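Local coordinates for AgaA (PDB 6HLX), which binds the opine agropinic acid as a periplasmic solute-binding protein and delivers it to an ABC transporter for import, at residues 238-252 with 370-382. Numbering follows the deposited sequence.
With G9Z (agropinic acid), chain E; EDO (1,2-ethanediol), chain B.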
ATOM      1  N   GLY A 238       9.215  -4.031   6.367  1.00 26.46           N
ATOM      2  CA  GLY A 238       7.758  -4.152   6.401  1.00 23.49           C
ATOM      3  C   GLY A 238       7.072  -4.962   5.319  1.00 23.76           C
ATOM      4  O   GLY A 238       6.188  -5.761   5.652  1.00 22.82           O
ATOM      5  N   PRO A 239       7.401  -4.765   4.024  1.00 18.77           N
ATOM      6  CA  PRO A 239       6.642  -5.476   2.980  1.00 18.16           C
ATOM      7  C   PRO A 239       7.025  -6.925   2.799  1.00 20.88           C
ATOM      8  O   PRO A 239       8.092  -7.367   3.226  1.00 20.12           O
ATOM      9  CB  PRO A 239       6.922  -4.670   1.690  1.00 19.26           C
ATOM     10  CG  PRO A 239       7.667  -3.383   2.147  1.00 22.53           C
ATOM     11  CD  PRO A 239       8.373  -3.822   3.416  1.00 19.83           C
ATOM     12  N   PHE A 240       6.139  -7.655   2.129  1.00 19.01           N
ATOM     13  CA  PHE A 240       6.382  -9.054   1.786  1.00 17.88           C
ATOM     14  C   PHE A 240       6.268  -9.211   0.254  1.00 22.25           C
ATOM     15  O   PHE A 240       5.653  -8.366  -0.429  1.00 22.23           O
ATOM     16  CB  PHE A 240       5.381  -9.995   2.506  1.00 19.30           C
ATOM     17  CG  PHE A 240       3.937  -9.536   2.458  1.00 19.87           C
ATOM     18  CD1 PHE A 240       3.183  -9.657   1.289  1.00 20.13           C
ATOM     19  CD2 PHE A 240       3.325  -8.996   3.583  1.00 20.98           C
ATOM     20  CE1 PHE A 240       1.854  -9.203   1.240  1.00 21.56           C
ATOM     21  CE2 PHE A 240       1.987  -8.564   3.538  1.00 21.77           C
ATOM     22  CZ  PHE A 240       1.264  -8.660   2.364  1.00 19.79           C
ATOM     23  N   MET A 241       6.842 -10.295  -0.264  1.00 20.07           N
ATOM     24  CA  MET A 241       6.741 -10.716  -1.668  1.00 18.42           C
ATOM     25  C   MET A 241       5.924 -11.996  -1.694  1.00 21.67           C
ATOM     26  O   MET A 241       6.141 -12.887  -0.873  1.00 22.03           O
ATOM     27  CB  MET A 241       8.119 -10.996  -2.314  1.00 20.02           C
ATOM     28  CG  MET A 241       9.017  -9.761  -2.410  1.00 22.53           C
ATOM     29  SD  MET A 241       8.311  -8.409  -3.361  1.00 23.45           S
ATOM     30  CE  MET A 241       8.268  -9.132  -4.975  1.00 22.23           C
ATOM     31  N   GLY A 242       5.042 -12.121  -2.673  1.00 20.68           N
ATOM     32  CA  GLY A 242       4.214 -13.319  -2.800  1.00 20.44           C
ATOM     33  C   GLY A 242       3.464 -13.328  -4.111  1.00 21.88           C
ATOM     34  O   GLY A 242       3.937 -12.756  -5.097  1.00 20.18           O
ATOM     35  N   LEU A 243       2.302 -14.000  -4.140  1.00 18.97           N
ATOM     36  CA  LEU A 243       1.500 -14.068  -5.357  1.00 19.14           C
ATOM     37  C   LEU A 243       0.032 -13.859  -5.048  1.00 22.28           C
ATOM     38  O   LEU A 243      -0.469 -14.386  -4.049  1.00 21.89           O
ATOM     39  CB  LEU A 243       1.653 -15.466  -6.011  1.00 19.74           C
ATOM     40  CG  LEU A 243       3.014 -15.806  -6.641  1.00 22.87           C
ATOM     41  CD1 LEU A 243       3.119 -17.301  -6.900  1.00 23.46           C
ATOM     42  CD2 LEU A 243       3.215 -15.042  -7.983  1.00 23.34           C
ATOM     43  N   GLN A 244      -0.651 -13.172  -5.962  1.00 18.66           N
ATOM     44  CA  GLN A 244      -2.106 -13.007  -6.005  1.00 18.48           C
ATOM     45  C   GLN A 244      -2.537 -13.815  -7.216  1.00 21.53           C
ATOM     46  O   GLN A 244      -1.875 -13.757  -8.262  1.00 20.85           O
ATOM     47  CB  GLN A 244      -2.502 -11.531  -6.205  1.00 18.83           C
ATOM     48  CG  GLN A 244      -2.275 -10.706  -4.959  1.00 18.01           C
ATOM     49  CD  GLN A 244      -2.175  -9.247  -5.271  1.00 22.22           C
ATOM     50  OE1 GLN A 244      -1.075  -8.695  -5.253  1.00 22.28           O
ATOM     51  NE2 GLN A 244      -3.301  -8.595  -5.596  1.00 19.86           N
ATOM     52  N   PHE A 245      -3.625 -14.568  -7.077  1.00 17.82           N
ATOM     53  CA  PHE A 245      -4.139 -15.440  -8.142  1.00 18.17           C
ATOM     54  C   PHE A 245      -5.515 -14.997  -8.617  1.00 22.35           C
ATOM     55  O   PHE A 245      -6.404 -14.755  -7.783  1.00 21.84           O
ATOM     56  CB  PHE A 245      -4.279 -16.888  -7.605  1.00 20.62           C
ATOM     57  CG  PHE A 245      -3.001 -17.508  -7.085  1.00 21.61           C
ATOM     58  CD1 PHE A 245      -2.629 -17.365  -5.757  1.00 22.47           C
ATOM     59  CD2 PHE A 245      -2.172 -18.240  -7.924  1.00 22.68           C
ATOM     60  CE1 PHE A 245      -1.454 -17.954  -5.274  1.00 22.53           C
ATOM     61  CE2 PHE A 245      -0.993 -18.813  -7.442  1.00 24.65           C
ATOM     62  CZ  PHE A 245      -0.623 -18.632  -6.128  1.00 22.56           C
ATOM     63  N   ASN A 246      -5.737 -14.989  -9.939  1.00 20.44           N
ATOM     64  CA  ASN A 246      -7.080 -14.737 -10.439  1.00 20.96           C
ATOM     65  C   ASN A 246      -7.783 -16.097 -10.381  1.00 22.88           C
ATOM     66  O   ASN A 246      -7.457 -17.012 -11.165  1.00 22.06           O
ATOM     67  CB  ASN A 246      -7.055 -14.212 -11.868  1.00 21.66           C
ATOM     68  CG  ASN A 246      -8.410 -13.842 -12.380  1.00 28.08           C
ATOM     69  OD1 ASN A 246      -9.428 -14.399 -11.960  1.00 25.89           O
ATOM     70  ND2 ASN A 246      -8.457 -12.875 -13.296  1.00 25.26           N
ATOM     71  N   THR A 247      -8.750 -16.228  -9.461  1.00 21.29           N
ATOM     72  CA  THR A 247      -9.435 -17.508  -9.249  1.00 22.49           C
ATOM     73  C   THR A 247     -10.407 -17.896 -10.386  1.00 26.82           C
ATOM     74  O   THR A 247     -10.946 -19.023 -10.360  1.00 27.02           O
ATOM     75  CB  THR A 247     -10.096 -17.579  -7.875  1.00 27.13           C
ATOM     76  OG1 THR A 247     -11.211 -16.700  -7.848  1.00 27.79           O
ATOM     77  CG2 THR A 247      -9.120 -17.322  -6.720  1.00 23.43           C
ATOM     78  N   LYS A 248     -10.579 -17.029 -11.408  1.00 24.73           N
ATOM     79  CA  LYS A 248     -11.357 -17.386 -12.619  1.00 26.58           C
ATOM     80  C   LYS A 248     -10.483 -18.193 -13.591  1.00 31.08           C
ATOM     81  O   LYS A 248     -11.010 -18.842 -14.503  1.00 31.48           O
ATOM     82  CB  LYS A 248     -12.003 -16.169 -13.296  1.00 29.32           C
ATOM     83  CG  LYS A 248     -13.250 -15.712 -12.560  1.00 40.25           C
ATOM     84  CD  LYS A 248     -14.039 -14.657 -13.315  1.00 46.26           C
ATOM     85  CE  LYS A 248     -15.419 -14.501 -12.715  1.00 56.09           C
ATOM     86  NZ  LYS A 248     -16.180 -13.393 -13.350  1.00 67.30           N
ATOM     87  N   PHE A 249      -9.147 -18.208 -13.359  1.00 26.73           N
ATOM     88  CA  PHE A 249      -8.232 -19.049 -14.142  1.00 26.49           C
ATOM     89  C   PHE A 249      -8.382 -20.407 -13.469  1.00 29.34           C
ATOM     90  O   PHE A 249      -7.986 -20.571 -12.308  1.00 28.09           O
ATOM     91  CB  PHE A 249      -6.784 -18.518 -14.105  1.00 27.15           C
ATOM     92  CG  PHE A 249      -5.808 -19.337 -14.925  1.00 28.60           C
ATOM     93  CD1 PHE A 249      -5.832 -19.292 -16.316  1.00 32.52           C
ATOM     94  CD2 PHE A 249      -4.857 -20.138 -14.307  1.00 30.57           C
ATOM     95  CE1 PHE A 249      -4.925 -20.048 -17.072  1.00 34.09           C
ATOM     96  CE2 PHE A 249      -3.949 -20.891 -15.060  1.00 33.62           C
ATOM     97  CZ  PHE A 249      -3.990 -20.845 -16.436  1.00 32.49           C
ATOM     98  N   GLU A 250      -9.050 -21.352 -14.157  1.00 26.91           N
ATOM     99  CA  GLU A 250      -9.451 -22.644 -13.593  1.00 26.65           C
ATOM    100  C   GLU A 250      -8.398 -23.316 -12.652  1.00 30.27           C
ATOM    101  O   GLU A 250      -8.777 -23.572 -11.509  1.00 30.14           O
ATOM    102  CB  GLU A 250      -9.945 -23.614 -14.671  1.00 28.45           C
ATOM    103  CG  GLU A 250     -10.618 -24.838 -14.068  1.00 40.45           C
ATOM    104  CD  GLU A 250     -11.650 -25.560 -14.915  1.00 74.32           C
ATOM    105  OE1 GLU A 250     -11.808 -25.218 -16.110  1.00 78.51           O
ATOM    106  OE2 GLU A 250     -12.308 -26.477 -14.373  1.00 75.24           O
ATOM    107  N   PRO A 251      -7.118 -23.565 -13.022  1.00 27.11           N
ATOM    108  CA  PRO A 251      -6.184 -24.178 -12.048  1.00 26.61           C
ATOM    109  C   PRO A 251      -6.071 -23.406 -10.717  1.00 28.12           C
ATOM    110  O   PRO A 251      -5.980 -24.015  -9.650  1.00 28.46           O
ATOM    111  CB  PRO A 251      -4.842 -24.170 -12.806  1.00 28.24           C
ATOM    112  CG  PRO A 251      -5.236 -24.243 -14.241  1.00 32.63           C
ATOM    113  CD  PRO A 251      -6.460 -23.386 -14.338  1.00 29.09           C
ATOM    114  N   PHE A 252      -6.156 -22.068 -10.776  1.00 22.81           N
ATOM    115  CA  PHE A 252      -6.027 -21.207  -9.586  1.00 21.48           C
ATOM    116  C   PHE A 252      -7.286 -21.119  -8.729  1.00 26.58           C
ATOM    117  O   PHE A 252      -7.288 -20.399  -7.739  1.00 27.30           O
ATOM    118  CB  PHE A 252      -5.544 -19.806  -9.996  1.00 22.75           C
ATOM    119  CG  PHE A 252      -4.151 -19.787 -10.569  1.00 22.44           C
ATOM    120  CD1 PHE A 252      -3.245 -20.805 -10.281  1.00 25.56           C
ATOM    121  CD2 PHE A 252      -3.714 -18.710 -11.327  1.00 21.99           C
ATOM    122  CE1 PHE A 252      -1.958 -20.789 -10.822  1.00 25.33           C
ATOM    123  CE2 PHE A 252      -2.419 -18.677 -11.837  1.00 25.27           C
ATOM    124  CZ  PHE A 252      -1.546 -19.706 -11.570  1.00 23.99           C
ATOM    125  N   GLY A 370      -8.172  -7.046 -12.920  1.00 28.80           N
ATOM    126  CA  GLY A 370      -7.991  -8.498 -12.836  1.00 28.14           C
ATOM    127  C   GLY A 370      -7.586  -9.099 -14.171  1.00 30.88           C
ATOM    128  O   GLY A 370      -7.815 -10.284 -14.419  1.00 30.01           O
ATOM    129  N   ASP A 371      -6.961  -8.282 -15.048  1.00 26.72           N
ATOM    130  CA  ASP A 371      -6.526  -8.722 -16.372  1.00 26.75           C
ATOM    131  C   ASP A 371      -5.200  -9.497 -16.285  1.00 28.31           C
ATOM    132  O   ASP A 371      -4.171  -9.068 -16.817  1.00 27.58           O
ATOM    133  CB  ASP A 371      -6.439  -7.533 -17.342  1.00 28.56           C
ATOM    134  CG  ASP A 371      -6.155  -7.926 -18.779  1.00 34.91           C
ATOM    135  OD1 ASP A 371      -6.285  -9.141 -19.108  1.00 34.23           O
ATOM    136  OD2 ASP A 371      -5.785  -7.032 -19.571  1.00 38.78           O
ATOM    137  N   TYR A 372      -5.237 -10.650 -15.610  1.00 23.76           N
ATOM    138  CA  TYR A 372      -4.064 -11.495 -15.415  1.00 22.80           C
ATOM    139  C   TYR A 372      -4.500 -12.869 -14.920  1.00 25.26           C
ATOM    140  O   TYR A 372      -5.635 -12.999 -14.466  1.00 25.05           O
ATOM    141  CB  TYR A 372      -3.098 -10.836 -14.395  1.00 23.57           C
ATOM    142  CG  TYR A 372      -3.627 -10.640 -12.983  1.00 23.02           C
ATOM    143  CD1 TYR A 372      -3.509 -11.648 -12.028  1.00 24.24           C
ATOM    144  CD2 TYR A 372      -4.127  -9.404 -12.564  1.00 23.08           C
ATOM    145  CE1 TYR A 372      -3.902 -11.448 -10.705  1.00 23.29           C
ATOM    146  CE2 TYR A 372      -4.566  -9.206 -11.249  1.00 22.67           C
ATOM    147  CZ  TYR A 372      -4.439 -10.229 -10.319  1.00 24.36           C
ATOM    148  OH  TYR A 372      -4.782 -10.031  -8.999  1.00 21.91           O
ATOM    149  N   ASP A 373      -3.586 -13.871 -14.969  1.00 22.62           N
ATOM    150  CA  ASP A 373      -3.802 -15.243 -14.452  1.00 21.74           C
ATOM    151  C   ASP A 373      -3.296 -15.224 -12.988  1.00 23.74           C
ATOM    152  O   ASP A 373      -4.017 -15.601 -12.069  1.00 23.39           O
ATOM    153  CB  ASP A 373      -3.002 -16.259 -15.283  1.00 22.54           C
ATOM    154  CG  ASP A 373      -3.419 -16.368 -16.746  1.00 29.73           C
ATOM    155  OD1 ASP A 373      -4.559 -15.986 -17.066  1.00 28.85           O
ATOM    156  OD2 ASP A 373      -2.587 -16.816 -17.571  1.00 30.57           O
ATOM    157  N   PHE A 374      -2.062 -14.739 -12.788  1.00 20.65           N
ATOM    158  CA  PHE A 374      -1.489 -14.484 -11.458  1.00 19.48           C
ATOM    159  C   PHE A 374      -0.471 -13.388 -11.541  1.00 22.02           C
ATOM    160  O   PHE A 374      -0.023 -13.054 -12.638  1.00 22.44           O
ATOM    161  CB  PHE A 374      -0.979 -15.737 -10.715  1.00 20.95           C
ATOM    162  CG  PHE A 374       0.246 -16.495 -11.178  1.00 22.26           C
ATOM    163  CD1 PHE A 374       0.516 -16.660 -12.541  1.00 23.85           C
ATOM    164  CD2 PHE A 374       1.035 -17.194 -10.260  1.00 23.03           C
ATOM    165  CE1 PHE A 374       1.581 -17.465 -12.968  1.00 23.58           C
ATOM    166  CE2 PHE A 374       2.101 -17.998 -10.688  1.00 24.09           C
ATOM    167  CZ  PHE A 374       2.364 -18.126 -12.040  1.00 22.86           C
ATOM    168  N   THR A 375      -0.194 -12.729 -10.406  1.00 19.24           N
ATOM    169  CA  THR A 375       0.723 -11.574 -10.409  1.00 18.75           C
ATOM    170  C   THR A 375       1.636 -11.590  -9.216  1.00 22.04           C
ATOM    171  O   THR A 375       1.240 -12.074  -8.150  1.00 20.42           O
ATOM    172  CB  THR A 375      -0.049 -10.230 -10.522  1.00 21.64           C
ATOM    173  OG1 THR A 375       0.875  -9.132 -10.664  1.00 21.87           O
ATOM    174  CG2 THR A 375      -0.959  -9.930  -9.294  1.00 21.78           C
ATOM    175  N   VAL A 376       2.881 -11.134  -9.427  1.00 20.12           N
ATOM    176  CA  VAL A 376       3.839 -10.956  -8.333  1.00 19.16           C
ATOM    177  C   VAL A 376       3.236  -9.872  -7.409  1.00 21.35           C
ATOM    178  O   VAL A 376       2.831  -8.790  -7.861  1.00 21.09           O
ATOM    179  CB  VAL A 376       5.236 -10.553  -8.856  1.00 22.30           C
ATOM    180  CG1 VAL A 376       6.155 -10.107  -7.718  1.00 22.02           C
ATOM    181  CG2 VAL A 376       5.862 -11.717  -9.635  1.00 21.81           C
ATOM    182  N   MET A 377       3.203 -10.170  -6.109  1.00 19.27           N
ATOM    183  CA  MET A 377       2.643  -9.270  -5.104  1.00 17.79           C
ATOM    184  C   MET A 377       3.805  -8.762  -4.259  1.00 21.61           C
ATOM    185  O   MET A 377       4.492  -9.563  -3.640  1.00 21.76           O
ATOM    186  CB  MET A 377       1.648 -10.085  -4.210  1.00 19.20           C
ATOM    187  CG  MET A 377       1.172  -9.340  -2.949  1.00 21.88           C
ATOM    188  SD  MET A 377      -0.041 -10.289  -1.992  1.00 23.57           S
ATOM    189  CE  MET A 377       0.986 -11.724  -1.402  1.00 21.51           C
ATOM    190  N   GLY A 378       4.013  -7.451  -4.262  1.00 19.77           N
ATOM    191  CA  GLY A 378       4.990  -6.749  -3.429  1.00 19.71           C
ATOM    192  C   GLY A 378       4.149  -5.791  -2.618  1.00 22.08           C
ATOM    193  O   GLY A 378       3.666  -4.800  -3.160  1.00 19.50           O
ATOM    194  N   SER A 379       3.819  -6.139  -1.362  1.00 18.14           N
ATOM    195  CA  SER A 379       2.823  -5.328  -0.657  1.00 18.24           C
ATOM    196  C   SER A 379       2.900  -5.443   0.843  1.00 19.85           C
ATOM    197  O   SER A 379       3.899  -5.932   1.372  1.00 18.72           O
ATOM    198  CB  SER A 379       1.413  -5.657  -1.158  1.00 19.02           C
ATOM    199  OG  SER A 379       0.528  -4.568  -0.899  1.00 19.87           O
ATOM    200  N   LEU A 380       1.884  -4.916   1.534  1.00 16.95           N
ATOM    201  CA  LEU A 380       1.877  -4.911   3.011  1.00 16.56           C
ATOM    202  C   LEU A 380       0.460  -4.662   3.468  1.00 19.12           C
ATOM    203  O   LEU A 380      -0.413  -4.377   2.629  1.00 19.33           O
ATOM    204  CB  LEU A 380       2.826  -3.807   3.538  1.00 16.99           C
ATOM    205  CG  LEU A 380       2.963  -2.508   2.732  1.00 20.39           C
ATOM    206  CD1 LEU A 380       1.657  -1.687   2.712  1.00 20.79           C
ATOM    207  CD2 LEU A 380       4.096  -1.644   3.304  1.00 21.71           C
ATOM    208  N   GLY A 381       0.212  -4.826   4.760  1.00 18.63           N
ATOM    209  CA  GLY A 381      -1.110  -4.519   5.292  1.00 18.73           C
ATOM    210  C   GLY A 381      -1.308  -3.015   5.171  1.00 22.79           C
ATOM    211  O   GLY A 381      -0.397  -2.225   5.458  1.00 22.50           O
ATOM    212  N   GLU A 382      -2.466  -2.611   4.668  1.00 19.83           N
ATOM    213  CA  GLU A 382      -2.718  -1.171   4.395  1.00 18.83           C
ATOM    214  C   GLU A 382      -3.039  -0.353   5.640  1.00 22.53           C
ATOM    215  O   GLU A 382      -3.041   0.875   5.591  1.00 22.75           O
ATOM    216  CB  GLU A 382      -3.807  -1.018   3.335  1.00 20.15           C
ATOM    217  CG  GLU A 382      -3.431  -1.642   1.988  1.00 21.83           C
ATOM    218  CD  GLU A 382      -2.374  -0.905   1.167  1.00 26.70           C
ATOM    219  OE1 GLU A 382      -1.876   0.173   1.585  1.00 22.46           O
ATOM    220  OE2 GLU A 382      -2.031  -1.446   0.093  1.00 21.70           O
TER
HETATM  221  OAM G9Z E 604       3.981   0.849  -6.027  1.00 19.83           O
HETATM  222  CAB G9Z E 604       4.714  -0.144  -6.128  1.00 20.73           C
HETATM  223  CAC G9Z E 604       5.796  -0.205  -7.030  1.00 21.35           C
HETATM  224  CB  G9Z E 604       6.455  -1.603  -6.820  1.00 20.86           C
HETATM  225  CA  G9Z E 604       5.523  -2.341  -5.872  1.00 19.50           C
HETATM  226  C   G9Z E 604       6.243  -2.887  -4.763  1.00 21.29           C
HETATM  227  O   G9Z E 604       6.475  -2.150  -3.766  1.00 20.70           O
HETATM  228  N   G9Z E 604       4.497  -1.314  -5.498  1.00 18.24           N
HETATM  229  CAG G9Z E 604       3.422  -1.529  -4.454  1.00 18.29           C
HETATM  230  CAH G9Z E 604       2.257  -2.323  -5.046  1.00 20.27           C
HETATM  231  OAP G9Z E 604       2.770  -3.610  -5.393  1.00 20.84           O
HETATM  232  CAI G9Z E 604       1.089  -2.478  -4.067  1.00 20.24           C
HETATM  233  OAQ G9Z E 604       0.860  -1.210  -3.401  1.00 19.16           O
HETATM  234  CAJ G9Z E 604      -0.238  -2.858  -4.807  1.00 19.85           C
HETATM  235  OAR G9Z E 604      -1.303  -2.985  -3.847  1.00 20.34           O
HETATM  236  CAK G9Z E 604      -0.185  -4.107  -5.720  1.00 19.14           C
HETATM  237  OAT G9Z E 604      -1.372  -4.155  -6.536  1.00 20.09           O
HETATM  238  CAL G9Z E 604       0.017  -5.410  -4.932  1.00 19.08           C
HETATM  239  OAS G9Z E 604       0.192  -6.515  -5.846  1.00 20.39           O
HETATM  240  OXT G9Z E 604       6.645  -4.080  -4.851  1.00 20.87           O
HETATM  241  C1  EDO B 628      -9.472 -15.564 -16.534  1.00 62.16           C
HETATM  242  O1  EDO B 628      -9.331 -16.790 -17.225  1.00 64.18           O
HETATM  243  C2  EDO B 628      -8.242 -15.362 -15.617  1.00 60.69           C
HETATM  244  O2  EDO B 628      -7.066 -15.184 -16.390  1.00 57.50           O
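Phe240, Gly242 and Gln244 pair with Ser379, Met377 and Thr375 through reciprocal backbone hydrogen bonds, making strands 240-245 and 374-379 antiparallel neighbours; their axes run at 144°, 4.4 Å apart at closest approach. Asn246 N to Asp373 O continues the pairing past the strand ends. There Asn246, CG anti to its own nitrogen (chi1 -176°), turns ND2 to Tyr372 O at 3.1 Å, while OD1 accepts from Lys248 N in an Asx turn.

On the face carrying Phe240, Gln244 and Met377, Gln244 CG lies 3.7 Å from Met377 SD. Agropinic acid donates from OAS to Gln244 OE1 (2.6 Å); the carbonyls of Thr402 and Asn404 hold NE2, fixing the amide's rotation. Met377 SD lies in plane at the Phe240 ring edge, 5.3 Å from the centroid, a Met-aromatic contact. Near the end of strand 374-379, ligand OAP donates to backbone Gly378 O (2.7 Å).

On the face of Leu243, Phe245, Phe374 and Val376 the contacts are apolar: Phe252 CZ lies over the Phe374 ring centre, 3.6 Å above its plane, the rings oblique at 53°; Phe245 completes the cluster. Helix 255-264 covers this face through Ile261, and strands 446-451 and 322-327 flank the pair.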